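Local coordinates for protein methylenetetrahydrofolate--tRNA-(uracil-5-)-methyltransferase TrmFO (Thermus thermophilus, PDB 3G5S) that is a folate- and FAD-dependent methyltransferase that forms 5-methyluridine at position 54 of tRNA, at residues P401-R406 and R413-R418; E372-G377 and A395-V400; C189-E194 and Q291-L296; L281-Q286 and V302-M307. One frame throughout, in Å; residues are numbered along the deposited sequence. Where two conformers were deposited one is given.

Interaction 1 (P401-R406 and R413-R418); sequences PPVEGR and RQAMYR. With EDO (1,2-ethanediol), chain H.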
# COMPACT_ATOMS: atom_id res chain seq x y z
N PRO A 401 -9.08 -4.12 -13.34
CA PRO A 401 -9.18 -5.10 -14.42
C PRO A 401 -8.36 -4.69 -15.62
O PRO A 401 -8.08 -3.51 -15.83
CB PRO A 401 -10.67 -5.08 -14.77
CG PRO A 401 -11.34 -4.58 -13.54
CD PRO A 401 -10.40 -3.57 -12.98
N PRO A 402 -7.96 -5.68 -16.43
CA PRO A 402 -7.24 -5.38 -17.66
C PRO A 402 -8.10 -4.57 -18.61
O PRO A 402 -9.33 -4.55 -18.49
CB PRO A 402 -6.98 -6.77 -18.26
CG PRO A 402 -7.40 -7.77 -17.23
CD PRO A 402 -8.37 -7.09 -16.34
N VAL A 403 -7.46 -3.91 -19.57
CA VAL A 403 -8.17 -3.47 -20.75
C VAL A 403 -7.77 -4.46 -21.82
O VAL A 403 -6.60 -4.54 -22.20
CB VAL A 403 -7.77 -2.05 -21.18
CG1 VAL A 403 -8.31 -1.75 -22.58
CG2 VAL A 403 -8.26 -1.04 -20.16
N GLU A 404 -8.74 -5.24 -22.28
CA GLU A 404 -8.46 -6.26 -23.27
C GLU A 404 -8.16 -5.58 -24.59
O GLU A 404 -8.72 -4.53 -24.92
CB GLU A 404 -9.63 -7.22 -23.39
CG GLU A 404 -9.95 -7.98 -22.09
CD GLU A 404 -8.93 -9.06 -21.78
OE1 GLU A 404 -8.35 -9.63 -22.73
OE2 GLU A 404 -8.72 -9.36 -20.58
N GLY A 405 -7.27 -6.20 -25.36
CA GLY A 405 -6.87 -5.66 -26.63
C GLY A 405 -5.41 -5.98 -26.86
O GLY A 405 -4.76 -6.59 -26.01
N ARG A 406 -4.90 -5.57 -28.00
CA ARG A 406 -3.48 -5.76 -28.26
C ARG A 406 -2.74 -4.45 -28.45
O ARG A 406 -1.64 -4.42 -28.99
CB ARG A 406 -3.25 -6.72 -29.43
CG ARG A 406 -4.15 -6.51 -30.61
CD ARG A 406 -4.30 -7.81 -31.38
NE ARG A 406 -5.26 -8.70 -30.73
CZ ARG A 406 -5.34 -10.01 -30.97
NH1 ARG A 406 -4.53 -10.58 -31.84
NH2 ARG A 406 -6.25 -10.74 -30.34
N ARG A 413 -2.81 1.72 -20.43
CA ARG A 413 -2.83 2.51 -19.21
C ARG A 413 -3.70 3.75 -19.38
O ARG A 413 -4.50 4.08 -18.50
CB ARG A 413 -1.41 2.86 -18.77
CG ARG A 413 -0.62 1.64 -18.32
CD ARG A 413 0.86 1.89 -18.25
NE ARG A 413 1.55 0.65 -17.92
CZ ARG A 413 2.83 0.43 -18.16
NH1 ARG A 413 3.58 1.36 -18.72
NH2 ARG A 413 3.36 -0.75 -17.83
N GLN A 414 -3.57 4.43 -20.51
CA GLN A 414 -4.44 5.58 -20.77
C GLN A 414 -5.91 5.16 -20.76
O GLN A 414 -6.76 5.86 -20.21
CB GLN A 414 -4.04 6.25 -22.09
CG GLN A 414 -2.65 6.91 -22.04
CD GLN A 414 -2.21 7.50 -23.36
OE1 GLN A 414 -1.54 8.53 -23.40
NE2 GLN A 414 -2.56 6.84 -24.45
N ALA A 415 -6.21 4.02 -21.36
CA ALA A 415 -7.57 3.50 -21.36
C ALA A 415 -8.05 3.18 -19.95
O ALA A 415 -9.20 3.48 -19.60
CB ALA A 415 -7.67 2.28 -22.25
N MSE A 416 -7.18 2.58 -19.14
CA MSE A 416 -7.53 2.26 -17.75
C MSE A 416 -7.79 3.53 -16.95
O MSE A 416 -8.67 3.57 -16.08
CB MSE A 416 -6.40 1.47 -17.10
CG MSE A 416 -6.24 0.04 -17.59
SE MSE A 416 -4.78 -0.81 -16.61
CE MSE A 416 -4.98 -2.63 -17.25
N TYR A 417 -7.00 4.57 -17.21
CA TYR A 417 -7.17 5.84 -16.53
C TYR A 417 -8.55 6.42 -16.83
O TYR A 417 -9.30 6.79 -15.92
CB TYR A 417 -6.07 6.81 -16.95
CG TYR A 417 -6.15 8.20 -16.38
CD1 TYR A 417 -7.04 9.13 -16.89
CD2 TYR A 417 -5.30 8.59 -15.35
CE1 TYR A 417 -7.10 10.40 -16.38
CE2 TYR A 417 -5.35 9.87 -14.84
CZ TYR A 417 -6.26 10.76 -15.36
OH TYR A 417 -6.31 12.04 -14.85
N ARG A 418 -8.91 6.50 -18.11
CA ARG A 418 -10.19 7.08 -18.47
C ARG A 418 -11.35 6.27 -17.92
O ARG A 418 -12.32 6.83 -17.40
CB ARG A 418 -10.32 7.18 -19.98
CG ARG A 418 -9.47 8.23 -20.59
CD ARG A 418 -9.90 8.50 -22.02
NE ARG A 418 -9.06 9.50 -22.64
CZ ARG A 418 -9.49 10.40 -23.52
NH1 ARG A 418 -10.77 10.41 -23.87
NH2 ARG A 418 -8.64 11.28 -24.04
C1 EDO H . -0.55 -2.56 -18.75
O1 EDO H . 0.17 -3.79 -18.65
C2 EDO H . -0.87 -2.03 -17.36
O2 EDO H . 0.34 -1.62 -16.72
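Met416, a selenomethionine, leaves its helix with CG beside the backbone N (chi1 -71°) and then runs straight out through SE to CE, while Val403 turns its CG2 branch to meet that chain (chi1 169°, which sends CG1 anti to the backbone N). The two side chains run alongside one another, pointing opposite ways. Val403 CG2 presses on the root of the chain, 3.4 Å from Met416 CG, closer than carbon atoms usually sit. With both later torsions near 180°, Met416 stays extended and its CE reaches the loop backbone, 3.5 Å from Pro401 O and 3.6 Å from Pro402 CA. Ala415 provides a smaller second footing for the valine, with its CB 4.0 Å from Val403 CG2. No hydrogen bond joins the two segments, so this surface contact rests on apolar packing. Polar help comes from the helix on both sides of this segment: Arg419, past it, bonds Pro401 O and Pro402 O; Lys412, just before it, bonds Gly405 O.

Beside the methionine lies a 1,2-ethanediol, probably from the crystallisation liquor. Its O2 sits at the edge of the Arg413 guanidinium, in its plane, and takes a nearly straight bond from Arg413 NE (2.8 Å, 169°); the one from Arg413 NH2 is weak. Glu300 also bonds this molecule.

The contact lays the loop after helix 374-384 against the early turns of the long helix 409-429, whose Tyr417 meanwhile packs on Leu66 and Ala69 of helix 63-74.

Interaction 2 (E372-G377 and A395-V400); sequences ESMLGG and ANWGLV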
# COMPACT_ATOMS: atom_id res chain seq x y z
N GLU A 372 -12.85 -0.84 -11.00
CA GLU A 372 -12.19 -0.12 -12.09
C GLU A 372 -11.48 1.14 -11.61
O GLU A 372 -10.58 1.63 -12.29
CB GLU A 372 -13.18 0.28 -13.18
CG GLU A 372 -13.76 -0.89 -13.95
CD GLU A 372 -14.77 -1.69 -13.16
OE1 GLU A 372 -15.30 -1.17 -12.15
OE2 GLU A 372 -15.03 -2.85 -13.57
N SER A 373 -11.90 1.68 -10.47
CA SER A 373 -11.24 2.85 -9.93
C SER A 373 -10.00 2.42 -9.18
O SER A 373 -9.92 1.29 -8.68
CB SER A 373 -12.17 3.66 -9.03
OG SER A 373 -12.45 3.01 -7.81
N MSE A 374 -9.03 3.31 -9.09
CA MSE A 374 -7.80 2.97 -8.38
C MSE A 374 -8.06 2.82 -6.88
O MSE A 374 -7.57 1.88 -6.25
CB MSE A 374 -6.70 3.98 -8.66
CG MSE A 374 -5.33 3.59 -8.10
SE MSE A 374 -4.70 1.84 -8.71
CE MSE A 374 -4.76 2.16 -10.63
N LEU A 375 -8.84 3.72 -6.28
CA LEU A 375 -9.14 3.57 -4.86
C LEU A 375 -9.90 2.26 -4.63
O LEU A 375 -9.63 1.53 -3.68
CB LEU A 375 -9.92 4.76 -4.31
CG LEU A 375 -10.30 4.63 -2.83
CD1 LEU A 375 -9.08 4.34 -1.95
CD2 LEU A 375 -11.01 5.89 -2.36
N GLY A 376 -10.86 1.96 -5.50
CA GLY A 376 -11.61 0.73 -5.39
C GLY A 376 -10.73 -0.50 -5.53
O GLY A 376 -10.85 -1.47 -4.78
N GLY A 377 -9.83 -0.48 -6.51
CA GLY A 377 -8.92 -1.59 -6.67
C GLY A 377 -8.05 -1.77 -5.44
O GLY A 377 -7.80 -2.90 -5.01
N ALA A 395 -0.59 2.03 -4.95
CA ALA A 395 -1.37 2.07 -6.19
C ALA A 395 -0.54 1.58 -7.38
O ALA A 395 0.59 2.00 -7.57
CB ALA A 395 -1.84 3.48 -6.45
N ASN A 396 -1.14 0.71 -8.18
CA ASN A 396 -0.50 0.18 -9.38
C ASN A 396 -1.57 -0.39 -10.30
O ASN A 396 -2.69 -0.68 -9.86
CB ASN A 396 0.56 -0.88 -9.03
CG ASN A 396 -0.04 -2.13 -8.43
OD1 ASN A 396 -0.18 -2.24 -7.20
ND2 ASN A 396 -0.44 -3.05 -9.28
N TRP A 397 -1.23 -0.56 -11.57
CA TRP A 397 -2.21 -0.99 -12.55
C TRP A 397 -2.66 -2.44 -12.40
O TRP A 397 -3.67 -2.82 -12.98
CB TRP A 397 -1.70 -0.74 -13.97
CG TRP A 397 -1.59 0.71 -14.32
CD1 TRP A 397 -0.46 1.37 -14.70
CD2 TRP A 397 -2.65 1.67 -14.37
NE1 TRP A 397 -0.75 2.68 -14.98
CE2 TRP A 397 -2.09 2.89 -14.78
CE3 TRP A 397 -4.02 1.62 -14.09
CZ2 TRP A 397 -2.85 4.06 -14.93
CZ3 TRP A 397 -4.78 2.77 -14.24
CH2 TRP A 397 -4.19 3.97 -14.66
N GLY A 398 -1.94 -3.25 -11.63
CA GLY A 398 -2.39 -4.61 -11.38
C GLY A 398 -3.66 -4.72 -10.55
O GLY A 398 -4.30 -5.77 -10.54
N LEU A 399 -4.03 -3.63 -9.88
CA LEU A 399 -5.17 -3.63 -8.96
C LEU A 399 -6.52 -3.53 -9.65
O LEU A 399 -7.54 -3.82 -9.04
CB LEU A 399 -5.04 -2.46 -7.99
CG LEU A 399 -3.85 -2.51 -7.05
CD1 LEU A 399 -3.74 -1.22 -6.27
CD2 LEU A 399 -3.90 -3.71 -6.11
N VAL A 400 -6.54 -3.09 -10.90
CA VAL A 400 -7.79 -2.90 -11.64
C VAL A 400 -7.88 -3.92 -12.78
O VAL A 400 -6.88 -4.53 -13.14
CB VAL A 400 -7.93 -1.46 -12.19
CG1 VAL A 400 -7.89 -0.44 -11.05
CG2 VAL A 400 -6.85 -1.17 -13.23
O HOH W 1 -8.26 -5.00 -6.64
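A single water bridges the backbones of Gly377 and Leu399, 2.7 Å from Gly377 O and 2.8 Å from Leu399 O, with more acceptors near it than it has protons. Around this bridge the chains come close, because Gly377 carries no side chain: its CA lies 3.5 Å from Leu399 O, and Leu399 CB rests on the glycine carbonyl.

The main apolar piece is Met374, a selenomethionine. CG leaves anti to the backbone N (chi1 -172°) and the chain then bends at both following torsions, which curls it toward the loop instead of along the helix. Its CG meets the methyl of Ala395. Met374 SE comes 3.4 Å from the backbone oxygen Asn396 O. Met374 CE ends 3.6 Å from Trp397 CE3, the methionine chain crossing the indole at about a right angle. Leu399 CD1 touches SE from another direction.

Met374 opens helix 374-384. Ser373 holds the N-cap position, Ser373 OG accepting from Gly376 N at 3.0 Å while also bonding Pro370 O, and the carboxylate of Glu70 from helix 63-74 takes the N-H groups of Met374 and Leu375. That negative charge would probably be stabilised by the positive end of the helix dipole.

Trp397 has its own polar partner, NE1 bonding Thr61 O. Val400 CG1 packs against two successive carbonyl oxygens, 3.6 Å from both Glu372 O and Ser373 O.

Interaction 3 (C189-E194 and Q291-L296); sequences CPMTEE and QMIPGL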
# COMPACT_ATOMS: atom_id res chain seq x y z
N CYS A 189 10.36 -21.04 -11.61
CA CYS A 189 11.23 -20.64 -12.70
C CYS A 189 12.59 -21.31 -12.50
O CYS A 189 13.41 -20.82 -11.72
CB CYS A 189 11.42 -19.12 -12.69
SG CYS A 189 9.90 -18.16 -12.79
N PRO A 190 12.82 -22.45 -13.17
CA PRO A 190 14.08 -23.16 -12.96
C PRO A 190 15.27 -22.48 -13.64
O PRO A 190 15.13 -21.85 -14.70
CB PRO A 190 13.82 -24.54 -13.57
CG PRO A 190 12.77 -24.31 -14.60
CD PRO A 190 11.91 -23.19 -14.08
N MSE A 191 16.43 -22.66 -13.03
CA MSE A 191 17.66 -22.01 -13.42
C MSE A 191 18.78 -23.04 -13.46
O MSE A 191 18.80 -23.95 -12.63
CB MSE A 191 18.01 -20.96 -12.38
CG MSE A 191 18.76 -19.80 -12.91
SE MSE A 191 18.71 -18.43 -11.59
CE MSE A 191 16.85 -18.19 -11.44
N THR A 192 19.71 -22.89 -14.40
CA THR A 192 20.90 -23.71 -14.41
C THR A 192 21.91 -23.12 -13.44
O THR A 192 21.75 -22.00 -12.95
CB THR A 192 21.57 -23.72 -15.79
OG1 THR A 192 21.97 -22.39 -16.12
CG2 THR A 192 20.62 -24.26 -16.85
N GLU A 193 22.97 -23.87 -13.17
CA GLU A 193 24.06 -23.38 -12.34
C GLU A 193 24.67 -22.09 -12.89
O GLU A 193 24.98 -21.18 -12.14
CB GLU A 193 25.13 -24.47 -12.17
CG GLU A 193 26.20 -24.17 -11.13
CD GLU A 193 27.14 -25.35 -10.92
OE1 GLU A 193 27.03 -26.35 -11.66
OE2 GLU A 193 28.00 -25.27 -10.01
N GLU A 194 24.87 -22.00 -14.21
CA GLU A 194 25.43 -20.78 -14.78
C GLU A 194 24.49 -19.59 -14.63
O GLU A 194 24.92 -18.47 -14.35
CB GLU A 194 25.81 -20.97 -16.25
CG GLU A 194 26.07 -19.66 -17.02
CD GLU A 194 27.21 -18.82 -16.46
OE1 GLU A 194 28.01 -19.34 -15.65
OE2 GLU A 194 27.32 -17.63 -16.84
N GLN A 291 14.72 -9.39 -14.26
CA GLN A 291 14.64 -9.76 -15.65
C GLN A 291 15.75 -10.73 -16.09
O GLN A 291 15.79 -11.16 -17.23
CB GLN A 291 14.51 -8.52 -16.54
CG GLN A 291 13.18 -7.79 -16.27
CD GLN A 291 12.89 -6.67 -17.26
OE1 GLN A 291 13.80 -6.11 -17.86
NE2 GLN A 291 11.61 -6.35 -17.43
N MSE A 292 16.63 -11.09 -15.15
CA MSE A 292 17.60 -12.16 -15.35
C MSE A 292 17.03 -13.54 -15.03
O MSE A 292 17.68 -14.55 -15.30
CB MSE A 292 18.84 -11.93 -14.49
CG MSE A 292 19.61 -10.67 -14.81
SE MSE A 292 21.18 -10.51 -13.68
CE MSE A 292 21.83 -8.81 -14.39
N ILE A 293 15.85 -13.59 -14.44
CA ILE A 293 15.24 -14.85 -14.05
C ILE A 293 14.47 -15.43 -15.23
O ILE A 293 13.65 -14.74 -15.82
CB ILE A 293 14.28 -14.65 -12.86
CG1 ILE A 293 15.05 -14.10 -11.65
CG2 ILE A 293 13.55 -15.94 -12.53
CD1 ILE A 293 14.15 -13.55 -10.55
N PRO A 294 14.75 -16.70 -15.59
CA PRO A 294 14.02 -17.30 -16.71
C PRO A 294 12.51 -17.20 -16.51
O PRO A 294 11.99 -17.53 -15.44
CB PRO A 294 14.47 -18.76 -16.68
CG PRO A 294 15.82 -18.72 -16.04
CD PRO A 294 15.74 -17.62 -15.02
N GLY A 295 11.81 -16.73 -17.55
CA GLY A 295 10.39 -16.49 -17.48
C GLY A 295 10.04 -15.04 -17.20
O GLY A 295 8.96 -14.58 -17.56
N LEU A 296 10.96 -14.32 -16.58
CA LEU A 296 10.70 -12.95 -16.15
C LEU A 296 11.47 -11.91 -16.97
O LEU A 296 11.55 -10.74 -16.58
CB LEU A 296 11.00 -12.79 -14.66
CG LEU A 296 10.26 -13.77 -13.74
CD1 LEU A 296 10.56 -13.46 -12.28
CD2 LEU A 296 8.75 -13.73 -13.97
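Cys189 and Pro294 are the residues whose backbones come nearest, 5.9 Å between their CA atoms, where a type II beta turn from Ile293 to Leu296 settles on the end of strand 187-191. The strand belongs to the six-stranded antiparallel sheet, bonding through Cys189 and Met191 to strand 258-264, and the turn closes with Leu296 N on Ile293 O at 2.8 Å. Gly295 takes the third place in the turn with a positive phi (98°), as the type II form commonly has.

No hydrogen bond crosses between the two segments; side chains packing on each other and on backbone carbonyls do the joining. The Pro294 carbonyl points almost straight at the cysteine side chain, with Pro294 O a close 3.2 Å from Cys189 CB and 3.4 Å from Cys189 SG. Cys189 CB also meets Ile293 CG2, 3.8 Å away, a branch set anti to the backbone N that thereby faces the strand.

Met191, a selenomethionine, reaches the same patch, though only one of its two modelled conformers is described and its contact is therefore less certain. Its last bond is turned (chi3 -59°), and Met191 CE stops 3.8 Å from Pro294 CD, the chain crossing the proline ring at about a right angle.

Further on, Thr192 N-caps helix 193-205, and its own N bonds Glu195 OE1, consistent with a capping box. Pro294 rests against Glu195, and Ile293 against Phe199 of that helix. At the strand, the proline ring leans on a carbonyl: Pro294 CG is 3.5 Å from Pro190 O.

Interaction 4 (L281-Q286 and V302-M307); sequences LKWPEQ and VRYGVM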
# COMPACT_ATOMS: atom_id res chain seq x y z
N LEU A 281 16.83 -3.39 -2.19
CA LEU A 281 17.49 -2.87 -3.38
C LEU A 281 16.75 -1.68 -3.97
O LEU A 281 15.53 -1.59 -3.86
CB LEU A 281 17.60 -3.96 -4.44
CG LEU A 281 18.61 -5.08 -4.16
CD1 LEU A 281 18.56 -6.13 -5.26
CD2 LEU A 281 20.03 -4.52 -4.02
N LYS A 282 17.49 -0.78 -4.61
CA LYS A 282 16.86 0.30 -5.35
C LYS A 282 16.01 -0.30 -6.46
O LYS A 282 16.32 -1.36 -6.99
CB LYS A 282 17.91 1.24 -5.93
CG LYS A 282 18.81 1.86 -4.88
CD LYS A 282 19.61 3.02 -5.43
CE LYS A 282 20.49 3.62 -4.34
NZ LYS A 282 21.04 4.95 -4.72
N TRP A 283 14.92 0.38 -6.80
CA TRP A 283 13.94 -0.22 -7.69
C TRP A 283 14.49 -0.53 -9.10
O TRP A 283 14.22 -1.60 -9.63
CB TRP A 283 12.66 0.62 -7.69
CG TRP A 283 11.99 0.59 -6.32
CD1 TRP A 283 12.48 0.03 -5.17
CD2 TRP A 283 10.73 1.17 -5.96
NE1 TRP A 283 11.60 0.20 -4.14
CE2 TRP A 283 10.52 0.90 -4.59
CE3 TRP A 283 9.76 1.89 -6.67
CZ2 TRP A 283 9.37 1.32 -3.92
CZ3 TRP A 283 8.62 2.30 -5.99
CH2 TRP A 283 8.44 2.02 -4.63
N PRO A 284 15.28 0.38 -9.70
CA PRO A 284 15.84 0.02 -11.01
C PRO A 284 16.74 -1.21 -10.95
O PRO A 284 16.81 -1.98 -11.91
CB PRO A 284 16.65 1.26 -11.40
CG PRO A 284 15.97 2.39 -10.67
CD PRO A 284 15.55 1.79 -9.35
N GLU A 285 17.41 -1.41 -9.82
CA GLU A 285 18.23 -2.60 -9.65
C GLU A 285 17.38 -3.86 -9.53
O GLU A 285 17.72 -4.90 -10.08
CB GLU A 285 19.15 -2.47 -8.43
CG GLU A 285 20.18 -1.37 -8.56
CD GLU A 285 21.25 -1.67 -9.60
OE1 GLU A 285 20.95 -1.71 -10.82
OE2 GLU A 285 22.41 -1.86 -9.19
N GLN A 286 16.26 -3.76 -8.82
CA GLN A 286 15.34 -4.88 -8.73
C GLN A 286 14.86 -5.28 -10.12
O GLN A 286 14.81 -6.46 -10.45
CB GLN A 286 14.13 -4.52 -7.87
CG GLN A 286 14.45 -4.36 -6.39
CD GLN A 286 13.20 -4.18 -5.55
OE1 GLN A 286 12.18 -4.84 -5.78
NE2 GLN A 286 13.27 -3.28 -4.58
N VAL A 302 4.87 -4.54 -10.75
CA VAL A 302 3.83 -3.62 -10.32
C VAL A 302 4.00 -3.15 -8.88
O VAL A 302 3.43 -2.13 -8.50
CB VAL A 302 2.41 -4.20 -10.54
CG1 VAL A 302 2.14 -4.40 -12.02
CG2 VAL A 302 2.24 -5.51 -9.78
N ARG A 303 4.77 -3.87 -8.07
CA ARG A 303 5.04 -3.43 -6.71
C ARG A 303 6.45 -3.88 -6.37
O ARG A 303 6.75 -5.07 -6.40
CB ARG A 303 4.03 -4.04 -5.74
CG ARG A 303 4.08 -3.48 -4.33
CD ARG A 303 5.13 -4.17 -3.42
NE ARG A 303 4.79 -3.88 -2.03
CZ ARG A 303 5.31 -2.91 -1.29
NH1 ARG A 303 6.30 -2.15 -1.74
NH2 ARG A 303 4.84 -2.72 -0.05
N TYR A 304 7.34 -2.92 -6.09
CA TYR A 304 8.73 -3.25 -5.80
C TYR A 304 8.92 -3.70 -4.35
O TYR A 304 8.17 -3.31 -3.46
CB TYR A 304 9.63 -2.05 -6.12
CG TYR A 304 9.88 -1.89 -7.60
CD1 TYR A 304 10.90 -2.60 -8.21
CD2 TYR A 304 9.09 -1.06 -8.38
CE1 TYR A 304 11.14 -2.49 -9.56
CE2 TYR A 304 9.33 -0.93 -9.74
CZ TYR A 304 10.36 -1.65 -10.32
OH TYR A 304 10.62 -1.54 -11.66
N GLY A 305 9.94 -4.52 -4.11
CA GLY A 305 10.23 -4.98 -2.76
C GLY A 305 10.80 -3.87 -1.89
O GLY A 305 11.46 -2.96 -2.39
N VAL A 306 10.51 -3.95 -0.60
CA VAL A 306 11.02 -3.00 0.38
C VAL A 306 11.22 -3.68 1.72
O VAL A 306 10.60 -4.71 2.00
CB VAL A 306 10.06 -1.81 0.59
CG1 VAL A 306 9.90 -1.01 -0.70
CG2 VAL A 306 8.72 -2.28 1.13
N MSE A 307 12.09 -3.10 2.54
CA MSE A 307 12.42 -3.60 3.87
C MSE A 307 12.46 -2.43 4.82
O MSE A 307 13.48 -1.75 4.89
CB MSE A 307 13.83 -4.20 3.89
CG MSE A 307 14.04 -5.48 3.13
SE MSE A 307 13.86 -7.09 4.22
CE MSE A 307 14.78 -6.54 5.84
O HOH W 2 13.57 -1.24 -1.75
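Gln286 reads both polar atoms of the Gly305 backbone with one amide. Gln286 OE1 takes Gly305 N at 2.8 Å, on a lone pair in the carbonyl plane, while Gln286 NE2 gives one hydrogen to Gly305 O at 2.9 Å and the other to Leu281 O, also 2.9 Å away and nearly straight (168°). The chain leaves with CG beside the backbone N (chi1 -69°) and runs extended, which carries the amide to Gly305. Three bonds thus fix the rotation of the amide and support the modelled placing of oxygen and nitrogen. A water adds to the grip by donating to both Leu281 O and Gly305 O; its link with Trp283 NE1 is weak.

Next to this network, Trp283 and Tyr304 lie with ring planes only 12° apart but slid past each other, so they barely overlap. Each instead covers the other with its CB: Tyr304 CB stands 3.3 Å from the centroid of the Trp283 five-membered ring, and Trp283 CB 3.7 Å from the tyrosine centroid, a mutual pair of CH-pi contacts. Tyr304 CE1 also comes 3.2 Å from Trp283 O. Val306 CG1 lies at the rim of the indole.

Behind the contact, Tyr394 OH bonds Tyr304 N. The contact holds the first turn of helix 283-290 to the chain leaving strand 301-303, an outermost strand of the antiparallel sheet, where Val302 and Arg303 both face Ile163 in a classic beta bulge.

How the interactions relate
Interaction 1 is a surface contact, interactions 2 and 3 are buried, and interaction 4 is partly so. Interactions 1 and 2 meet directly: the Trp397 indole meets Arg413 and Met416 of helix 409-429 on top of its contact with Met374 of helix 374-384. Interaction 2 also touches interaction 4, where Asn396 CB packs on Val302 O. Interactions 3 and 4 do not touch, yet both reach the antiparallel sheet and their segments alternate along the chain. Their chemistry differs: 1 and 3 join their segments by apolar packing with close carbonyls, 2 and 4 each have a bridging water, and 4 alone adds direct hydrogen bonds across its segments.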